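Local coordinates for glycerol dehydrogenase (Bacillus coagulans, PDB 6CSJ), which probably catalyses the NAD-linked oxidation of glycerol and related polyols and, in this double mutant, has acquired D-lactate dehydrogenase activity, at residues A[203-206]-A[207-211]; A[297-300]-A[301-304]; A[316-319]-A[320-323]. The protein carries 2 engineered substitutions. All blocks are in the same frame, centred on the assembly; numbering follows the deposited sequence.

Contact 1: A[203-206]-A[207-211]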
ATOM      1  N   ALA A 203       0.999  -5.640  13.094  1.00 18.92           N
ATOM      2  CA  ALA A 203      -0.209  -4.879  12.771  1.00 20.27           C
ATOM      3  C   ALA A 203      -0.605  -3.910  13.900  1.00 20.14           C
ATOM      4  O   ALA A 203      -0.975  -2.763  13.649  1.00 16.91           O
ATOM      5  CB  ALA A 203      -1.354  -5.832  12.469  1.00 21.76           C
ATOM      6  N   LYS A 204      -0.522  -4.389  15.136  1.00 21.94           N
ATOM      7  CA  LYS A 204      -0.824  -3.579  16.329  1.00 24.83           C
ATOM      8  C   LYS A 204       0.187  -2.422  16.469  1.00 23.56           C
ATOM      9  O   LYS A 204      -0.199  -1.264  16.677  1.00 21.48           O
ATOM     10  CB  LYS A 204      -0.867  -4.496  17.580  1.00 27.06           C
ATOM     11  CG  LYS A 204      -1.043  -3.855  18.955  1.00 29.38           C
ATOM     12  CD  LYS A 204      -2.303  -3.027  19.080  1.00 35.36           C
ATOM     13  CE  LYS A 204      -2.423  -2.359  20.444  1.00 35.95           C
ATOM     14  NZ  LYS A 204      -3.355  -1.194  20.349  1.00 31.93           N
ATOM     15  N   LEU A 205       1.475  -2.729  16.320  1.00 19.96           N
ATOM     16  CA  LEU A 205       2.506  -1.686  16.332  1.00 18.42           C
ATOM     17  C   LEU A 205       2.281  -0.660  15.217  1.00 18.14           C
ATOM     18  O   LEU A 205       2.521   0.528  15.418  1.00 17.62           O
ATOM     19  CB  LEU A 205       3.901  -2.289  16.219  1.00 17.75           C
ATOM     20  CG  LEU A 205       5.082  -1.310  16.259  1.00 18.89           C
ATOM     21  CD1 LEU A 205       5.219  -0.625  17.618  1.00 17.74           C
ATOM     22  CD2 LEU A 205       6.356  -2.052  15.882  1.00 18.18           C
ATOM     23  N   CYS A 206       1.822  -1.126  14.057  1.00 18.49           N
ATOM     24  CA  CYS A 206       1.496  -0.242  12.947  1.00 19.88           C
ATOM     25  C   CYS A 206       0.482   0.811  13.384  1.00 19.54           C
ATOM     26  O   CYS A 206       0.750   2.002  13.259  1.00 18.55           O
ATOM     27  CB  CYS A 206       0.978  -1.034  11.731  1.00 21.55           C
ATOM     28  SG  CYS A 206       0.522   0.006  10.318  1.00 21.07           S
ATOM     29  N   TYR A 207      -0.652   0.360  13.926  1.00 17.97           N
ATOM     30  CA  TYR A 207      -1.714   1.250  14.420  1.00 17.04           C
ATOM     31  C   TYR A 207      -1.210   2.230  15.486  1.00 15.49           C
ATOM     32  O   TYR A 207      -1.417   3.438  15.374  1.00 14.03           O
ATOM     33  CB  TYR A 207      -2.905   0.445  14.992  1.00 16.65           C
ATOM     34  CG  TYR A 207      -3.992   1.339  15.558  1.00 15.07           C
ATOM     35  CD1 TYR A 207      -4.829   2.076  14.714  1.00 14.29           C
ATOM     36  CD2 TYR A 207      -4.138   1.505  16.937  1.00 15.14           C
ATOM     37  CE1 TYR A 207      -5.803   2.913  15.226  1.00 15.33           C
ATOM     38  CE2 TYR A 207      -5.115   2.352  17.462  1.00 15.66           C
ATOM     39  CZ  TYR A 207      -5.939   3.052  16.606  1.00 14.90           C
ATOM     40  OH  TYR A 207      -6.884   3.888  17.130  1.00 18.10           O
ATOM     41  N   ASP A 208      -0.562   1.695  16.512  1.00 16.05           N
ATOM     42  CA  ASP A 208       0.000   2.506  17.596  1.00 17.88           C
ATOM     43  C   ASP A 208       0.962   3.585  17.094  1.00 19.05           C
ATOM     44  O   ASP A 208       0.953   4.706  17.614  1.00 20.68           O
ATOM     45  CB  ASP A 208       0.745   1.629  18.605  1.00 17.51           C
ATOM     46  CG  ASP A 208      -0.176   0.724  19.406  1.00 18.89           C
ATOM     47  OD1 ASP A 208      -1.400   0.913  19.379  1.00 20.14           O
ATOM     48  OD2 ASP A 208       0.341  -0.197  20.074  1.00 24.23           O
ATOM     49  N   THR A 209       1.780   3.239  16.101  1.00 18.08           N
ATOM     50  CA  THR A 209       2.730   4.180  15.506  1.00 20.24           C
ATOM     51  C   THR A 209       2.003   5.313  14.765  1.00 20.95           C
ATOM     52  O   THR A 209       2.414   6.462  14.861  1.00 19.75           O
ATOM     53  CB  THR A 209       3.738   3.473  14.557  1.00 19.49           C
ATOM     54  OG1 THR A 209       4.412   2.416  15.256  1.00 15.08           O
ATOM     55  CG2 THR A 209       4.774   4.441  14.032  1.00 21.35           C
ATOM     56  N   GLN A 210       0.911   5.001  14.068  1.00 19.27           N
ATOM     57  CA  GLN A 210       0.123   6.050  13.407  1.00 19.02           C
ATOM     58  C   GLN A 210      -0.411   7.056  14.426  1.00 21.11           C
ATOM     59  O   GLN A 210      -0.248   8.263  14.238  1.00 19.04           O
ATOM     60  CB  GLN A 210      -1.045   5.474  12.597  1.00 16.75           C
ATOM     61  CG  GLN A 210      -0.663   4.530  11.467  1.00 17.20           C
ATOM     62  CD  GLN A 210       0.295   5.141  10.454  1.00 18.12           C
ATOM     63  OE1 GLN A 210       0.206   6.335  10.146  1.00 18.02           O
ATOM     64  NE2 GLN A 210       1.212   4.323   9.926  1.00 14.51           N
ATOM     65  N   ILE A 211      -1.006   6.551  15.511  1.00 20.76           N
ATOM     66  CA  ILE A 211      -1.611   7.403  16.549  1.00 19.51           C
ATOM     67  C   ILE A 211      -0.546   8.285  17.231  1.00 18.47           C
ATOM     68  O   ILE A 211      -0.730   9.494  17.348  1.00 14.09           O
ATOM     69  CB  ILE A 211      -2.404   6.561  17.611  1.00 19.67           C
ATOM     70  CG1 ILE A 211      -3.554   5.770  16.965  1.00 20.91           C
ATOM     71  CG2 ILE A 211      -2.940   7.432  18.748  1.00 16.44           C
ATOM     72  CD1 ILE A 211      -4.503   6.580  16.101  1.00 20.27           C
TER

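Contact 2: A[297-300]-A[301-304]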
ATOM      1  N   VAL A 297     -11.270   8.697  14.501  1.00 22.27           N
ATOM      2  CA  VAL A 297     -11.805   9.894  13.852  1.00 24.90           C
ATOM      3  C   VAL A 297     -10.932  11.102  14.199  1.00 27.37           C
ATOM      4  O   VAL A 297     -10.642  11.929  13.334  1.00 26.10           O
ATOM      5  CB  VAL A 297     -13.274  10.162  14.238  1.00 24.55           C
ATOM      6  CG1 VAL A 297     -13.767  11.488  13.654  1.00 23.46           C
ATOM      7  CG2 VAL A 297     -14.168   9.014  13.760  1.00 28.76           C
ATOM      8  N   SER A 298     -10.508  11.176  15.466  1.00 29.50           N
ATOM      9  CA  SER A 298      -9.651  12.253  15.958  1.00 30.42           C
ATOM     10  C   SER A 298      -8.300  12.276  15.231  1.00 31.52           C
ATOM     11  O   SER A 298      -7.855  13.328  14.755  1.00 27.71           O
ATOM     12  CB  SER A 298      -9.430  12.114  17.464  1.00 32.12           C
ATOM     13  OG  SER A 298      -8.591  13.145  17.963  1.00 43.97           O
ATOM     14  N   PHE A 299      -7.657  11.116  15.147  1.00 26.70           N
ATOM     15  CA  PHE A 299      -6.427  10.993  14.388  1.00 22.54           C
ATOM     16  C   PHE A 299      -6.605  11.437  12.929  1.00 22.34           C
ATOM     17  O   PHE A 299      -5.777  12.193  12.410  1.00 19.28           O
ATOM     18  CB  PHE A 299      -5.871   9.566  14.421  1.00 20.50           C
ATOM     19  CG  PHE A 299      -4.750   9.359  13.460  1.00 19.58           C
ATOM     20  CD1 PHE A 299      -3.514   9.930  13.714  1.00 21.41           C
ATOM     21  CD2 PHE A 299      -4.946   8.672  12.262  1.00 19.96           C
ATOM     22  CE1 PHE A 299      -2.467   9.785  12.807  1.00 25.49           C
ATOM     23  CE2 PHE A 299      -3.907   8.523  11.353  1.00 20.24           C
ATOM     24  CZ  PHE A 299      -2.666   9.074  11.625  1.00 23.16           C
ATOM     25  N   CYS A 300      -7.672  10.968  12.279  1.00 20.77           N
ATOM     26  CA  CYS A 300      -7.930  11.304  10.871  1.00 21.68           C
ATOM     27  C   CYS A 300      -8.111  12.814  10.677  1.00 20.76           C
ATOM     28  O   CYS A 300      -7.537  13.399   9.753  1.00 25.23           O
ATOM     29  CB  CYS A 300      -9.141  10.538  10.324  1.00 22.74           C
ATOM     30  SG  CYS A 300      -8.921   8.750  10.077  1.00 20.78           S
ATOM     31  N   LEU A 301      -8.880  13.450  11.558  1.00 22.94           N
ATOM     32  CA  LEU A 301      -9.038  14.910  11.502  1.00 24.94           C
ATOM     33  C   LEU A 301      -7.722  15.658  11.739  1.00 23.93           C
ATOM     34  O   LEU A 301      -7.490  16.671  11.099  1.00 23.78           O
ATOM     35  CB  LEU A 301     -10.109  15.393  12.486  1.00 24.74           C
ATOM     36  CG  LEU A 301     -11.529  14.947  12.164  1.00 27.60           C
ATOM     37  CD1 LEU A 301     -12.451  15.268  13.329  1.00 27.49           C
ATOM     38  CD2 LEU A 301     -12.046  15.573  10.863  1.00 27.05           C
ATOM     39  N   SER A 302      -6.864  15.147  12.621  1.00 22.89           N
ATOM     40  CA  SER A 302      -5.572  15.790  12.897  1.00 21.39           C
ATOM     41  C   SER A 302      -4.625  15.802  11.700  1.00 18.73           C
ATOM     42  O   SER A 302      -3.875  16.752  11.549  1.00 21.55           O
ATOM     43  CB  SER A 302      -4.870  15.156  14.116  1.00 20.95           C
ATOM     44  OG  SER A 302      -4.267  13.913  13.799  1.00 23.08           O
ATOM     45  N   VAL A 303      -4.652  14.759  10.866  1.00 17.65           N
ATOM     46  CA  VAL A 303      -3.737  14.649   9.708  1.00 17.28           C
ATOM     47  C   VAL A 303      -4.378  14.913   8.345  1.00 18.56           C
ATOM     48  O   VAL A 303      -3.665  14.959   7.346  1.00 22.30           O
ATOM     49  CB  VAL A 303      -2.989  13.286   9.661  1.00 17.34           C
ATOM     50  CG1 VAL A 303      -2.152  13.097  10.909  1.00 16.91           C
ATOM     51  CG2 VAL A 303      -3.937  12.105   9.481  1.00 18.32           C
ATOM     52  N   GLY A 304      -5.702  15.078   8.296  1.00 18.89           N
ATOM     53  CA  GLY A 304      -6.407  15.424   7.051  1.00 19.21           C
ATOM     54  C   GLY A 304      -6.898  14.233   6.246  1.00 22.39           C
ATOM     55  O   GLY A 304      -7.051  14.334   5.038  1.00 25.86           O
TER

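Contact 3: A[316-319]-A[320-323]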
ATOM      1  N   GLU A 316     -23.853  14.343  -2.526  1.00 45.12           N
ATOM      2  CA  GLU A 316     -25.190  13.869  -2.127  1.00 43.99           C
ATOM      3  C   GLU A 316     -25.186  12.380  -1.826  1.00 40.15           C
ATOM      4  O   GLU A 316     -24.683  11.593  -2.620  1.00 35.92           O
ATOM      5  CB  GLU A 316     -26.187  14.103  -3.257  1.00 50.57           C
ATOM      6  CG  GLU A 316     -26.495  15.567  -3.510  1.00 56.16           C
ATOM      7  CD  GLU A 316     -27.911  15.785  -4.042  1.00 63.12           C
ATOM      8  OE1 GLU A 316     -28.852  15.120  -3.557  1.00 48.51           O
ATOM      9  OE2 GLU A 316     -28.098  16.643  -4.939  1.00 76.06           O
ATOM     10  N   LEU A 317     -25.777  11.992  -0.694  1.00 41.48           N
ATOM     11  CA  LEU A 317     -26.086  10.589  -0.424  1.00 45.03           C
ATOM     12  C   LEU A 317     -27.209  10.150  -1.368  1.00 43.37           C
ATOM     13  O   LEU A 317     -28.303  10.666  -1.297  1.00 41.04           O
ATOM     14  CB  LEU A 317     -26.532  10.384   1.029  1.00 51.34           C
ATOM     15  CG  LEU A 317     -25.479  10.523   2.145  1.00 55.51           C
ATOM     16  CD1 LEU A 317     -24.348  11.526   1.902  1.00 57.27           C
ATOM     17  CD2 LEU A 317     -26.236  10.821   3.440  1.00 60.11           C
ATOM     18  N   ASN A 318     -26.900   9.196  -2.238  1.00 40.66           N
ATOM     19  CA  ASN A 318     -27.856   8.594  -3.156  1.00 38.38           C
ATOM     20  C   ASN A 318     -28.035   7.141  -2.722  1.00 36.96           C
ATOM     21  O   ASN A 318     -27.056   6.384  -2.670  1.00 32.97           O
ATOM     22  CB  ASN A 318     -27.300   8.678  -4.578  1.00 37.34           C
ATOM     23  CG  ASN A 318     -28.276   8.192  -5.626  1.00 40.97           C
ATOM     24  OD1 ASN A 318     -28.409   6.990  -5.863  1.00 41.82           O
ATOM     25  ND2 ASN A 318     -28.975   9.135  -6.262  1.00 37.81           N
ATOM     26  N   GLU A 319     -29.267   6.756  -2.392  1.00 34.42           N
ATOM     27  CA  GLU A 319     -29.535   5.400  -1.910  1.00 37.51           C
ATOM     28  C   GLU A 319     -29.168   4.329  -2.931  1.00 36.44           C
ATOM     29  O   GLU A 319     -28.537   3.337  -2.588  1.00 33.68           O
ATOM     30  CB  GLU A 319     -30.995   5.230  -1.452  1.00 47.13           C
ATOM     31  CG  GLU A 319     -31.376   3.778  -1.135  1.00 49.65           C
ATOM     32  CD  GLU A 319     -32.669   3.630  -0.349  1.00 54.77           C
ATOM     33  OE1 GLU A 319     -33.460   4.593  -0.270  1.00 56.47           O
ATOM     34  OE2 GLU A 319     -32.916   2.527   0.178  1.00 63.10           O
ATOM     35  N   GLU A 320     -29.557   4.532  -4.186  1.00 40.74           N
ATOM     36  CA  GLU A 320     -29.313   3.543  -5.244  1.00 37.82           C
ATOM     37  C   GLU A 320     -27.808   3.297  -5.439  1.00 37.86           C
ATOM     38  O   GLU A 320     -27.365   2.146  -5.532  1.00 32.88           O
ATOM     39  CB  GLU A 320     -29.965   3.983  -6.555  1.00 37.76           C
ATOM     40  CG  GLU A 320     -30.006   2.907  -7.638  1.00 44.87           C
ATOM     41  CD  GLU A 320     -30.901   3.297  -8.812  1.00 50.37           C
ATOM     42  OE1 GLU A 320     -30.717   4.400  -9.366  1.00 44.38           O
ATOM     43  OE2 GLU A 320     -31.798   2.505  -9.199  1.00 59.66           O
ATOM     44  N   LYS A 321     -27.035   4.380  -5.481  1.00 37.34           N
ATOM     45  CA  LYS A 321     -25.585   4.295  -5.647  1.00 39.19           C
ATOM     46  C   LYS A 321     -24.914   3.618  -4.453  1.00 33.96           C
ATOM     47  O   LYS A 321     -24.052   2.745  -4.620  1.00 25.09           O
ATOM     48  CB  LYS A 321     -24.984   5.688  -5.851  1.00 49.30           C
ATOM     49  CG  LYS A 321     -25.388   6.381  -7.144  1.00 50.98           C
ATOM     50  CD  LYS A 321     -24.592   5.916  -8.353  1.00 51.10           C
ATOM     51  CE  LYS A 321     -25.099   6.626  -9.587  1.00 59.14           C
ATOM     52  NZ  LYS A 321     -25.010   8.120  -9.510  1.00 59.25           N
ATOM     53  N   LEU A 322     -25.317   4.019  -3.247  1.00 31.70           N
ATOM     54  CA  LEU A 322     -24.746   3.447  -2.025  1.00 30.14           C
ATOM     55  C   LEU A 322     -25.087   1.973  -1.831  1.00 27.79           C
ATOM     56  O   LEU A 322     -24.273   1.235  -1.293  1.00 21.10           O
ATOM     57  CB  LEU A 322     -25.128   4.296  -0.802  1.00 33.42           C
ATOM     58  CG  LEU A 322     -24.396   5.646  -0.747  1.00 27.22           C
ATOM     59  CD1 LEU A 322     -25.025   6.571   0.272  1.00 28.32           C
ATOM     60  CD2 LEU A 322     -22.927   5.446  -0.433  1.00 28.55           C
ATOM     61  N   ARG A 323     -26.262   1.539  -2.299  1.00 33.78           N
ATOM     62  CA  ARG A 323     -26.598   0.101  -2.357  1.00 36.22           C
ATOM     63  C   ARG A 323     -25.613  -0.654  -3.246  1.00 39.72           C
ATOM     64  O   ARG A 323     -25.177  -1.755  -2.896  1.00 34.53           O
ATOM     65  CB  ARG A 323     -28.012  -0.141  -2.906  1.00 38.95           C
ATOM     66  CG  ARG A 323     -29.152   0.367  -2.049  1.00 42.75           C
ATOM     67  CD  ARG A 323     -29.674  -0.654  -1.072  1.00 50.55           C
ATOM     68  NE  ARG A 323     -30.498  -0.004  -0.048  1.00 54.05           N
ATOM     69  CZ  ARG A 323     -30.729  -0.471   1.182  1.00 52.20           C
ATOM     70  NH1 ARG A 323     -30.204  -1.629   1.603  1.00 43.36           N
ATOM     71  NH2 ARG A 323     -31.495   0.239   2.005  1.00 51.07           N
TER

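Contact 1: A[203-206]-A[207-211]
Lys204 and Asp208 form a salt bridge one turn apart on helix 197-221, with Lys204 NZ 3.0 Å from Asp208 OD1. The ammonium meets OD1 on its syn lone pair, the side facing the other oxygen, while Lys204 CE lies 3.5 Å from Asp208 OD2, so the lysine comes across the carboxylate at a slant rather than alongside it. A bend at chi2 (58°) turns the lysine chain forward along the helix, and Tyr176 takes the same ammonium in a cation-pi contact. With an alanine for Lys204, the Asp208 carboxylate is likely to lose its countercharge and the Tyr176 ring its cation. This pair and the exposed Leu205 make up the looser, solvent-facing side.

Next to them Thr209 folds its hydroxyl back on its own helix. Its OG1 donates to Leu205 O at 2.7 Å from above the carbonyl plane, while Thr209 N reaches the same oxygen at 2.9 Å from the opposite face. Two donors thus grip one carbonyl, which suits a beta-hydroxyl residue on a partly exposed helix surface.

The buried side is close-packed. The small Cys206 fits against Ala172 and Leu240 of neighbouring helices. Gln210 lays CG 3.4 Å from Cys206 O and hands its buried amide to Asn237, while Tyr207, with Ile211 CG1 over one face of its ring, toward the rim, hydrogen-bonds to Glu295 through OH. Gln210 NE2 and Tyr207 OH thus find partners on two other helices, and the split between packed and solvent sides is that of an amphipathic helix in the all-helical C-terminal domain of iron-containing alcohol dehydrogenases.

Contact 2: A[297-300]-A[301-304]
Phe299 and Val303 meet one turn apart at the C-terminal end of helix 290-303, with Val303 CG2 lying over one face of the ring. From Val303 CB, which is 4.1 Å from Phe299 O, the two methyls part company. CG1 goes to the ring atom Phe299 CE1 at 3.8 Å. CG2, held between the backbone N and the carbonyl carbon (chi1 of CG1 -60°), sits 3.5 Å from Phe299 O and makes a CH-pi contact 4.2 Å from the ring centroid, displaced toward the rim. A beta-branched residue suits this place because its two methyls approach the ring from the same side, CG2 over the face and CG1 farther out, near CE1. The ring also packs on Met169 and Leu173 of helix 162-173.

Ser302 OG bends back to donate to Phe299 O at 2.7 Å, and Val303 N reaches that oxygen at 3.2 Å, giving it two donors. On another side, Val297 CG1 and Leu301 CD1 lie side by side, 4.0 Å apart. The helix stops at Gly304, whose N bonds to Cys300 O at 2.9 Å; its positive phi (91°) would jam a side chain against the preceding carbonyl oxygen. Lys218 takes the carbonyl of Val303.

The chemistry implies a division of labour: apolar groups pack along the helix and, through Phe299, against helix 162-173, while the serine hydroxyl and a lysine of helix 197-221 take up carbonyl oxygens at its end.

Contact 3: A[316-319]-A[320-323]
The N-terminus of helix 319-329 begins with an asparagine N-cap, where Asn318 folds over the first turn and accepts from Lys321. Asn318 OD1 is 3.0 Å from Lys321 N, which lies in the plane of the side-chain carbonyl and on a lone pair, in a fairly straight bond. CG stands anti to the backbone N (chi1 -175°), and this rotation carries OD1 to the backbone N-H of Lys321. That oxygen also has Lys321 CG 3.3 Å away, so the lysine's first methylenes cover the cap while the rest of that chain leads off. Asparagine suits the place because its short side chain can stand in for the carbonyl that a preceding turn would supply.

As in capped helices generally, regular i to i+4 bonding starts at once: Leu322 N donates to Asn318 O at 3.0 Å. Leu322 then buries its branch toward Tyr349 and Val353 of helix 345-365, with CD1 4.2 Å from Leu317 CB, the N' to N4 contact of a hydrophobic staple, here a loose one.

Toward the surface, the exposed Glu319 and the partly exposed Arg323 run side by side. Arg323 NH2 bonds to Glu319 OE2 at a rather long 3.3 Å; the oxygen lies at the edge of the guanidinium, near its plane, and is met on its anti side, 27° out of the carboxylate plane. The two flat groups are turned 37° apart. The stronger partner of Arg323 is Asp346, which NH1 meets in a salt bridge, and the guanidinium lies against Tyr349 in a cation-pi contact.

In the fold
The three contacts come in series along the chain, each within a single stretch of backbone in the helical half of the molecule, apart from the parallel sheet. Contact 1 lies on helix 197-221 and contact 2 on helix 290-303; their centres are 15 Å apart and they touch, Ile211 CD1 packing on Phe299 CB at 3.7 Å. Both also share helix 162-173 as a neighbour. Contact 3 begins helix 319-329, the next helix after 290-303, but its centre lies 25 Å from that of contact 2 and 33 Å from that of contact 1. Helix 345-365 touches contact 2 and contact 3, so one long helix links the neighbourhoods of these two within the helical domain.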